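Local coordinates for protein probable polyketide synthase 1 (Dictyostelium discoideum, PDB 2H84) that forms the C-terminal type III domain of a homodimeric, probable polyketide synthase that makes acylpyrones in vitro by iterative polyketide extension and cyclization, at residues V264-V273 against I355-E366; T319-H327 against F339-L350. One frame throughout, in Å; residues are numbered along the deposited sequence.

Contact 1. Residues V264-V273 against I355-E366; sequences VIGSGIEAFV and ISLAFGPGLAFE
Ile265 O is gripped by two backbone donors of its own helix, Gly268 N at 3.0 Å and Ile269 N at 2.8 Å, and the turn they close faces the sheet through Ile265, Gly268 and Ile269. This is helix-on-sheet packing in the thiolase fold: helix 261-280 lies over the C-terminal hairpin of strands 353-360 and 364-372, with 264-273 running against 355-360 at 137°. No hydrogen bond crosses the interface. Phe365 is its centrepiece. Its CB stands 3.6 Å from the centroid of the Phe272 ring, over the middle of one face, and its ring continues past with an edge turned toward that same face, an edge-to-face pair with planes 87° apart. Farther out, Phe365 CE1 lies 3.7 Å from Gly268 C, edge-on to helix backbone at a residue without a side chain. Phe272 reaches down to the strands because its CG is anti to the backbone N (chi1 -178°), and Leu357 CD2 meets the rim of its ring in plane, 3.9 Å from Phe272 CE1. With an alanine here in place of Phe272, the Phe365 edge would probably lose its aromatic face and Leu357 CD2 its neighbour, opening a gap between helix and hairpin. Nearer the hairpin turn, Ile265 CD1 sits over one face of the Phe359 ring, offset toward its rim, 3.7 Å from Phe359 CD2. Phe359 also touches Ile304 and Ile308 of helix 302-311, and its side chain is about 7 Å from that of Cys157, the predicted active-site residue, consistent with this end lying behind the catalytic centre; Pro361 packs on Ile130 of the second subunit. Toward the other end, Ile269 CD1 meets Leu357 CD1 at 3.7 Å, and the last link is methyl to methyl, Val273 CG1 to Ile355 CD1 at 3.9 Å.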
loop_
_atom_site.group_PDB
_atom_site.type_symbol
_atom_site.label_atom_id
_atom_site.label_comp_id
_atom_site.label_asym_id
_atom_site.label_seq_id
_atom_site.Cartn_x
_atom_site.Cartn_y
_atom_site.Cartn_z
ATOM N N VAL A 264 10.816 22.199 10.706
ATOM C CA VAL A 264 10.518 22.119 9.287
ATOM C C VAL A 264 8.998 22.098 9.170
ATOM O O VAL A 264 8.439 22.558 8.182
ATOM C CB VAL A 264 11.069 20.828 8.624
ATOM C CG1 VAL A 264 10.741 20.806 7.130
ATOM C CG2 VAL A 264 12.553 20.728 8.821
ATOM N N ILE A 265 8.319 21.527 10.160
ATOM C CA ILE A 265 6.855 21.495 10.119
ATOM C C ILE A 265 6.324 22.887 10.439
ATOM O O ILE A 265 5.528 23.449 9.688
ATOM C CB ILE A 265 6.273 20.498 11.126
ATOM C CG1 ILE A 265 6.288 19.101 10.513
ATOM C CG2 ILE A 265 4.829 20.868 11.467
ATOM C CD1 ILE A 265 6.177 17.998 11.461
ATOM N N GLY A 266 6.777 23.453 11.556
ATOM C CA GLY A 266 6.320 24.776 11.944
ATOM C C GLY A 266 6.492 25.803 10.851
ATOM O O GLY A 266 5.634 26.666 10.638
ATOM N N SER A 267 7.606 25.728 10.136
ATOM C CA SER A 267 7.836 26.722 9.102
ATOM C C SER A 267 7.054 26.520 7.799
ATOM O O SER A 267 6.910 27.461 7.014
ATOM C CB SER A 267 9.334 26.840 8.800
ATOM O OG SER A 267 9.891 25.658 8.248
ATOM N N GLY A 268 6.530 25.317 7.569
ATOM C CA GLY A 268 5.782 25.088 6.341
ATOM C C GLY A 268 4.290 24.898 6.545
ATOM O O GLY A 268 3.525 24.876 5.590
ATOM N N ILE A 269 3.878 24.789 7.801
ATOM C CA ILE A 269 2.488 24.556 8.128
ATOM C C ILE A 269 1.505 25.642 7.677
ATOM O O ILE A 269 0.458 25.334 7.108
ATOM C CB ILE A 269 2.341 24.291 9.653
ATOM C CG1 ILE A 269 1.154 23.364 9.930
ATOM C CG2 ILE A 269 2.074 25.593 10.421
ATOM C CD1 ILE A 269 0.866 22.356 8.818
ATOM N N GLU A 270 1.836 26.910 7.905
ATOM C CA GLU A 270 0.931 27.995 7.541
ATOM C C GLU A 270 0.607 28.055 6.064
ATOM O O GLU A 270 -0.552 28.091 5.686
ATOM C CB GLU A 270 1.491 29.345 7.970
ATOM C CG GLU A 270 0.500 30.488 7.757
ATOM C CD GLU A 270 1.096 31.831 8.099
ATOM O OE1 GLU A 270 0.443 32.609 8.840
ATOM O OE2 GLU A 270 2.223 32.103 7.621
ATOM N N ALA A 271 1.632 28.086 5.227
ATOM C CA ALA A 271 1.416 28.141 3.792
ATOM C C ALA A 271 0.542 26.977 3.358
ATOM O O ALA A 271 -0.308 27.121 2.477
ATOM C CB ALA A 271 2.730 28.087 3.068
ATOM N N PHE A 272 0.768 25.823 3.980
ATOM C CA PHE A 272 0.006 24.617 3.682
ATOM C C PHE A 272 -1.460 24.773 4.095
ATOM O O PHE A 272 -2.357 24.516 3.292
ATOM C CB PHE A 272 0.631 23.412 4.391
ATOM C CG PHE A 272 -0.060 22.115 4.092
ATOM C CD1 PHE A 272 -0.875 21.515 5.040
ATOM C CD2 PHE A 272 0.128 21.479 2.867
ATOM C CE1 PHE A 272 -1.509 20.312 4.767
ATOM C CE2 PHE A 272 -0.504 20.276 2.584
ATOM C CZ PHE A 272 -1.314 19.687 3.538
ATOM N N VAL A 273 -1.696 25.199 5.338
ATOM C CA VAL A 273 -3.055 25.397 5.835
ATOM C C VAL A 273 -3.772 26.433 4.987
ATOM O O VAL A 273 -5.001 26.450 4.929
ATOM C CB VAL A 273 -3.076 25.897 7.284
ATOM C CG1 VAL A 273 -4.510 25.981 7.759
ATOM C CG2 VAL A 273 -2.264 24.971 8.179
ATOM N N ILE A 355 -9.934 21.431 11.024
ATOM C CA ILE A 355 -8.784 21.291 10.146
ATOM C C ILE A 355 -7.990 20.103 10.683
ATOM O O ILE A 355 -7.671 20.049 11.880
ATOM C CB ILE A 355 -7.886 22.557 10.152
ATOM C CG1 ILE A 355 -8.665 23.753 9.582
ATOM C CG2 ILE A 355 -6.609 22.298 9.328
ATOM C CD1 ILE A 355 -7.886 25.063 9.568
ATOM N N SER A 356 -7.714 19.131 9.817
ATOM C CA SER A 356 -6.932 17.981 10.237
ATOM C C SER A 356 -5.592 17.968 9.520
ATOM O O SER A 356 -5.503 18.151 8.304
ATOM C CB SER A 356 -7.666 16.677 9.972
ATOM O OG SER A 356 -6.983 15.621 10.614
ATOM N N LEU A 357 -4.539 17.750 10.291
ATOM C CA LEU A 357 -3.203 17.742 9.730
ATOM C C LEU A 357 -2.465 16.456 10.100
ATOM O O LEU A 357 -2.751 15.827 11.121
ATOM C CB LEU A 357 -2.436 18.966 10.233
ATOM C CG LEU A 357 -3.049 20.312 9.838
ATOM C CD1 LEU A 357 -2.306 21.437 10.547
ATOM C CD2 LEU A 357 -2.971 20.498 8.327
ATOM N N ALA A 358 -1.532 16.064 9.243
ATOM C CA ALA A 358 -0.732 14.883 9.464
ATOM C C ALA A 358 0.510 15.046 8.612
ATOM O O ALA A 358 0.470 15.659 7.551
ATOM C CB ALA A 358 -1.494 13.628 9.077
ATOM N N PHE A 359 1.615 14.476 9.074
ATOM C CA PHE A 359 2.879 14.587 8.350
ATOM C C PHE A 359 3.621 13.300 8.525
ATOM O O PHE A 359 3.479 12.613 9.548
ATOM C CB PHE A 359 3.721 15.732 8.921
ATOM C CG PHE A 359 3.060 16.451 10.059
ATOM C CD1 PHE A 359 2.200 17.541 9.803
ATOM C CD2 PHE A 359 3.099 15.903 11.358
ATOM C CE1 PHE A 359 1.478 18.133 10.835
ATOM C CE2 PHE A 359 2.385 16.476 12.394
ATOM C CZ PHE A 359 1.534 17.568 12.137
ATOM N N GLY A 360 4.462 12.990 7.544
ATOM C CA GLY A 360 5.248 11.770 7.616
ATOM C C GLY A 360 6.395 11.727 6.649
ATOM O O GLY A 360 6.795 12.737 6.095
ATOM N N PRO A 361 6.978 10.535 6.487
ATOM C CA PRO A 361 8.106 10.333 5.571
ATOM C C PRO A 361 7.984 11.039 4.185
ATOM O O PRO A 361 6.862 10.994 3.612
ATOM C CB PRO A 361 8.140 8.833 5.469
ATOM C CG PRO A 361 8.076 8.518 7.017
ATOM C CD PRO A 361 6.991 9.482 7.548
ATOM N N GLY A 362 9.070 11.596 3.695
ATOM C CA GLY A 362 9.021 12.237 2.542
ATOM C C GLY A 362 9.959 13.448 2.534
ATOM O O GLY A 362 10.906 13.355 1.643
ATOM N N LEU A 363 9.774 14.556 3.233
ATOM C CA LEU A 363 8.664 14.692 4.006
ATOM C C LEU A 363 7.344 14.991 3.297
ATOM O O LEU A 363 7.279 15.445 2.115
ATOM C CB LEU A 363 8.989 15.788 4.983
ATOM C CG LEU A 363 10.180 15.493 5.888
ATOM C CD1 LEU A 363 10.899 16.718 6.459
ATOM C CD2 LEU A 363 9.607 14.657 7.005
ATOM N N ALA A 364 6.221 14.905 4.002
ATOM C CA ALA A 364 4.897 15.209 3.413
ATOM C C ALA A 364 3.835 15.617 4.380
ATOM O O ALA A 364 3.808 15.142 5.485
ATOM C CB ALA A 364 4.469 14.009 2.523
ATOM N N PHE A 365 2.963 16.508 3.934
ATOM C CA PHE A 365 1.885 16.948 4.806
ATOM C C PHE A 365 0.611 16.405 4.224
ATOM O O PHE A 365 0.490 16.269 3.010
ATOM C CB PHE A 365 1.770 18.481 4.868
ATOM C CG PHE A 365 2.961 19.174 5.491
ATOM C CD1 PHE A 365 3.022 20.569 5.509
ATOM C CD2 PHE A 365 4.013 18.449 6.057
ATOM C CE1 PHE A 365 4.107 21.240 6.084
ATOM C CE2 PHE A 365 5.108 19.109 6.635
ATOM C CZ PHE A 365 5.155 20.510 6.646
ATOM N N GLU A 366 -0.318 16.055 5.104
ATOM C CA GLU A 366 -1.633 15.591 4.700
ATOM C C GLU A 366 -2.563 16.537 5.435
ATOM O O GLU A 366 -2.312 16.873 6.582
ATOM C CB GLU A 366 -1.890 14.148 5.155
ATOM C CG GLU A 366 -1.228 13.057 4.333
ATOM C CD GLU A 366 -1.844 12.873 2.948
ATOM O OE1 GLU A 366 -3.007 13.284 2.726
ATOM O OE2 GLU A 366 -1.153 12.306 2.072
#

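Contact 2. Residues T319-H327 against F339-L350; sequences TKNTWDVYH and FVMDHARKSKSL
Two consecutive helices of the thiolase-fold C-terminal half, 320-329 and 335-345, are joined by a short loop and pack at a steep angle; the axes of 320-327 and 339-345 come within 8.8 Å and are inclined at 122°. At one end the contact is apolar. Val325 lays its two methyls against the second helix: CG1 reaches Phe339 CB at 4.0 Å, while CG2 faces the CG2 methyl of Val340. Val340 also lies beside Thr322, whose OG1 is turned back into its own helix and bonds to Thr319 O at 2.9 Å, coming from above that carbonyl's plane. The same oxygen receives Trp323 N.

Farther along, the interface turns polar. His343 has CG anti to the backbone N (chi1 165°), which carries its imidazole across to the first helix. There the CE1 edge of the ring lies beside Asp324 OD2, with the carboxylate and ring planes 76° apart. Asn321 OD1 comes to the ring obliquely, and the rest of that amide lies against Ala344, Asn321 CG being 3.9 Å from Ala344 CA. The other end of the amide is spoken for: ND2 donates to Glu294 on strand 294-297, tying the first helix to the sheet edge and probably fixing which way the amide is turned.

Asp324 OD1 also forms a salt bridge with Lys320 NZ at 3.5 Å. No hydrogen bond joins the two segments, so the pair rests on valine packing, the Asn321 amide laid on Ala344, and an imidazole beside a carboxylate; that carboxylate would tend to favour a protonated His343, an effect the nearby lysine probably tempers.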
loop_
_atom_site.group_PDB
_atom_site.type_symbol
_atom_site.label_atom_id
_atom_site.label_comp_id
_atom_site.label_asym_id
_atom_site.label_seq_id
_atom_site.Cartn_x
_atom_site.Cartn_y
_atom_site.Cartn_z
ATOM N N THR A 319 -7.256 22.894 20.016
ATOM C CA THR A 319 -6.448 21.681 19.897
ATOM C C THR A 319 -6.529 20.834 21.158
ATOM O O THR A 319 -5.704 19.949 21.393
ATOM C CB THR A 319 -4.943 22.008 19.622
ATOM O OG1 THR A 319 -4.451 22.850 20.663
ATOM C CG2 THR A 319 -4.754 22.720 18.303
ATOM N N LYS A 320 -7.546 21.098 21.961
ATOM C CA LYS A 320 -7.733 20.365 23.196
ATOM C C LYS A 320 -7.962 18.877 22.933
ATOM O O LYS A 320 -7.343 18.027 23.572
ATOM C CB LYS A 320 -8.915 20.944 23.973
ATOM C CG LYS A 320 -8.722 20.876 25.475
ATOM C CD LYS A 320 -9.610 19.820 26.097
ATOM C CE LYS A 320 -9.231 19.572 27.542
ATOM N NZ LYS A 320 -10.120 18.563 28.162
ATOM N N ASN A 321 -8.842 18.570 21.982
ATOM C CA ASN A 321 -9.160 17.182 21.649
ATOM C C ASN A 321 -7.953 16.348 21.240
ATOM O O ASN A 321 -7.809 15.201 21.663
ATOM C CB ASN A 321 -10.230 17.128 20.553
ATOM C CG ASN A 321 -11.617 17.448 21.083
ATOM O OD1 ASN A 321 -12.050 16.871 22.079
ATOM N ND2 ASN A 321 -12.319 18.362 20.421
ATOM N N THR A 322 -7.084 16.913 20.415
ATOM C CA THR A 322 -5.901 16.187 19.982
ATOM C C THR A 322 -4.906 16.009 21.136
ATOM O O THR A 322 -4.182 15.012 21.190
ATOM C CB THR A 322 -5.187 16.910 18.829
ATOM O OG1 THR A 322 -4.899 18.254 19.208
ATOM C CG2 THR A 322 -6.072 16.992 17.629
ATOM N N TRP A 323 -4.856 16.963 22.065
ATOM C CA TRP A 323 -3.935 16.830 23.194
ATOM C C TRP A 323 -4.454 15.791 24.176
ATOM O O TRP A 323 -3.680 15.243 24.948
ATOM C CB TRP A 323 -3.736 18.166 23.913
ATOM C CG TRP A 323 -2.713 19.076 23.299
ATOM C CD1 TRP A 323 -2.946 20.117 22.437
ATOM C CD2 TRP A 323 -1.290 18.996 23.450
ATOM N NE1 TRP A 323 -1.755 20.680 22.035
ATOM C CE2 TRP A 323 -0.724 20.006 22.638
ATOM C CE3 TRP A 323 -0.437 18.161 24.183
ATOM C CZ2 TRP A 323 0.660 20.201 22.546
ATOM C CZ3 TRP A 323 0.936 18.358 24.089
ATOM C CH2 TRP A 323 1.470 19.364 23.274
ATOM N N ASP A 324 -5.760 15.538 24.175
ATOM C CA ASP A 324 -6.309 14.526 25.070
ATOM C C ASP A 324 -5.806 13.189 24.537
ATOM O O ASP A 324 -5.306 12.354 25.294
ATOM C CB ASP A 324 -7.839 14.537 25.048
ATOM C CG ASP A 324 -8.432 15.774 25.696
ATOM O OD1 ASP A 324 -7.846 16.285 26.679
ATOM O OD2 ASP A 324 -9.502 16.221 25.229
ATOM N N VAL A 325 -5.938 13.008 23.221
ATOM C CA VAL A 325 -5.494 11.790 22.553
ATOM C C VAL A 325 -4.000 11.576 22.760
ATOM O O VAL A 325 -3.567 10.487 23.129
ATOM C CB VAL A 325 -5.756 11.857 21.051
ATOM C CG1 VAL A 325 -5.210 10.619 20.373
ATOM C CG2 VAL A 325 -7.235 11.999 20.797
ATOM N N TYR A 326 -3.209 12.619 22.525
ATOM C CA TYR A 326 -1.767 12.508 22.692
ATOM C C TYR A 326 -1.369 12.172 24.128
ATOM O O TYR A 326 -0.474 11.357 24.344
ATOM C CB TYR A 326 -1.069 13.795 22.223
ATOM C CG TYR A 326 0.437 13.804 22.443
ATOM C CD1 TYR A 326 1.002 14.522 23.502
ATOM C CD2 TYR A 326 1.291 13.059 21.619
ATOM C CE1 TYR A 326 2.381 14.500 23.742
ATOM C CE2 TYR A 326 2.677 13.024 21.847
ATOM C CZ TYR A 326 3.217 13.749 22.913
ATOM O OH TYR A 326 4.575 13.717 23.148
ATOM N N HIS A 327 -2.035 12.778 25.109
ATOM C CA HIS A 327 -1.698 12.516 26.508
ATOM C C HIS A 327 -1.962 11.079 26.927
ATOM O O HIS A 327 -1.199 10.509 27.709
ATOM C CB HIS A 327 -2.474 13.439 27.455
ATOM C CG HIS A 327 -2.045 14.871 27.394
ATOM N ND1 HIS A 327 -0.727 15.252 27.270
ATOM C CD2 HIS A 327 -2.762 16.018 27.469
ATOM C CE1 HIS A 327 -0.649 16.572 27.270
ATOM N NE2 HIS A 327 -1.870 17.059 27.390
ATOM N N PHE A 339 -8.013 8.324 15.836
ATOM C CA PHE A 339 -8.315 8.274 17.268
ATOM C C PHE A 339 -8.825 9.633 17.745
ATOM O O PHE A 339 -9.813 9.716 18.489
ATOM C CB PHE A 339 -7.073 7.903 18.075
ATOM C CG PHE A 339 -6.992 6.455 18.454
ATOM C CD1 PHE A 339 -6.783 5.473 17.485
ATOM C CD2 PHE A 339 -7.099 6.069 19.792
ATOM C CE1 PHE A 339 -6.669 4.122 17.843
ATOM C CE2 PHE A 339 -6.988 4.720 20.162
ATOM C CZ PHE A 339 -6.775 3.744 19.185
ATOM N N VAL A 340 -8.141 10.694 17.316
ATOM C CA VAL A 340 -8.525 12.052 17.678
ATOM C C VAL A 340 -9.913 12.378 17.125
ATOM O O VAL A 340 -10.759 12.900 17.846
ATOM C CB VAL A 340 -7.518 13.090 17.146
ATOM C CG1 VAL A 340 -8.042 14.491 17.397
ATOM C CG2 VAL A 340 -6.173 12.907 17.826
ATOM N N MET A 341 -10.150 12.076 15.851
ATOM C CA MET A 341 -11.458 12.332 15.255
ATOM C C MET A 341 -12.566 11.651 16.063
ATOM O O MET A 341 -13.621 12.240 16.289
ATOM C CB MET A 341 -11.497 11.845 13.804
ATOM C CG MET A 341 -10.689 12.709 12.860
ATOM S SD MET A 341 -10.609 12.042 11.204
ATOM C CE MET A 341 -11.956 12.780 10.456
ATOM N N ASP A 342 -12.323 10.416 16.498
ATOM C CA ASP A 342 -13.300 9.676 17.290
ATOM C C ASP A 342 -13.654 10.433 18.567
ATOM O O ASP A 342 -14.800 10.830 18.768
ATOM C CB ASP A 342 -12.747 8.284 17.640
ATOM C CG ASP A 342 -13.414 7.663 18.877
ATOM O OD1 ASP A 342 -14.640 7.400 18.854
ATOM O OD2 ASP A 342 -12.695 7.440 19.877
ATOM N N HIS A 343 -12.662 10.640 19.418
ATOM C CA HIS A 343 -12.872 11.334 20.674
ATOM C C HIS A 343 -13.399 12.758 20.505
ATOM O O HIS A 343 -14.035 13.283 21.411
ATOM C CB HIS A 343 -11.564 11.309 21.472
ATOM C CG HIS A 343 -11.513 12.271 22.618
ATOM N ND1 HIS A 343 -11.115 13.583 22.471
ATOM C CD2 HIS A 343 -11.778 12.101 23.936
ATOM C CE1 HIS A 343 -11.135 14.181 23.651
ATOM N NE2 HIS A 343 -11.533 13.306 24.554
ATOM N N ALA A 344 -13.166 13.367 19.344
ATOM C CA ALA A 344 -13.614 14.733 19.089
ATOM C C ALA A 344 -15.119 14.836 18.837
ATOM O O ALA A 344 -15.761 15.802 19.268
ATOM C CB ALA A 344 -12.842 15.315 17.912
ATOM N N ARG A 345 -15.680 13.847 18.144
ATOM C CA ARG A 345 -17.111 13.859 17.857
ATOM C C ARG A 345 -17.908 13.517 19.113
ATOM O O ARG A 345 -19.139 13.587 19.123
ATOM C CB ARG A 345 -17.460 12.891 16.712
ATOM C CG ARG A 345 -16.980 11.450 16.865
ATOM C CD ARG A 345 -17.767 10.646 17.897
ATOM N NE ARG A 345 -17.218 9.301 18.029
ATOM C CZ ARG A 345 -17.605 8.249 17.314
ATOM N NH1 ARG A 345 -18.572 8.365 16.408
ATOM N NH2 ARG A 345 -17.001 7.079 17.487
ATOM N N LYS A 346 -17.197 13.147 20.171
ATOM C CA LYS A 346 -17.840 12.837 21.428
ATOM C C LYS A 346 -18.060 14.152 22.175
ATOM O O LYS A 346 -18.898 14.240 23.065
ATOM C CB LYS A 346 -16.981 11.862 22.242
ATOM C CG LYS A 346 -16.865 10.491 21.575
ATOM C CD LYS A 346 -16.469 9.370 22.538
ATOM C CE LYS A 346 -15.010 9.448 22.949
ATOM N NZ LYS A 346 -14.602 8.316 23.828
ATOM N N SER A 347 -17.322 15.184 21.786
ATOM C CA SER A 347 -17.458 16.493 22.409
ATOM C C SER A 347 -18.790 17.109 22.015
ATOM O O SER A 347 -19.339 16.803 20.960
ATOM C CB SER A 347 -16.335 17.420 21.953
ATOM O OG SER A 347 -16.575 18.764 22.340
ATOM N N LYS A 348 -19.296 18.005 22.851
ATOM C CA LYS A 348 -20.569 18.640 22.572
ATOM C C LYS A 348 -20.412 20.134 22.250
ATOM O O LYS A 348 -21.403 20.869 22.235
ATOM C CB LYS A 348 -21.451 18.467 23.794
ATOM C CG LYS A 348 -22.852 18.291 23.497
ATOM C CD LYS A 348 -23.175 16.885 23.539
ATOM C CE LYS A 348 -24.041 16.695 22.419
ATOM N NZ LYS A 348 -24.270 15.284 22.215
ATOM N N SER A 349 -19.173 20.570 22.014
ATOM C CA SER A 349 -18.890 21.974 21.727
ATOM C C SER A 349 -17.971 22.161 20.519
ATOM O O SER A 349 -16.965 22.910 20.539
ATOM C CB SER A 349 -18.306 22.674 22.963
ATOM O OG SER A 349 -17.153 22.034 23.472
ATOM N N LEU A 350 -18.340 21.467 19.448
ATOM C CA LEU A 350 -17.530 21.552 18.256
ATOM C C LEU A 350 -17.926 22.634 17.301
ATOM O O LEU A 350 -19.120 22.657 16.868
ATOM C CB LEU A 350 -17.526 20.212 17.493
ATOM C CG LEU A 350 -16.570 19.113 17.980
ATOM C CD1 LEU A 350 -16.996 17.795 17.431
ATOM C CD2 LEU A 350 -15.167 19.405 17.560
#

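How the contacts relate
Both contacts are buried and belong to the C-terminal half of the thiolase-like domain, yet they join different layers. Contact 1 sets a helix on the sheet; contact 2 sets helix against helix, and only one of its segments, 339-350, leads on along the chain into the strand that contact 1 uses. Their centres are 20 Å apart and their nearest atoms about 5 Å, without touching. Strand 294-297 links them, bonded to strand 353-360 and packed by Val340, Ala344 and Leu350. The side-chain contacts of contact 1 are apolar and aromatic, and it nears both the predicted active site and the second subunit, whereas contact 2 mixes valines with charged and amide groups, away from both.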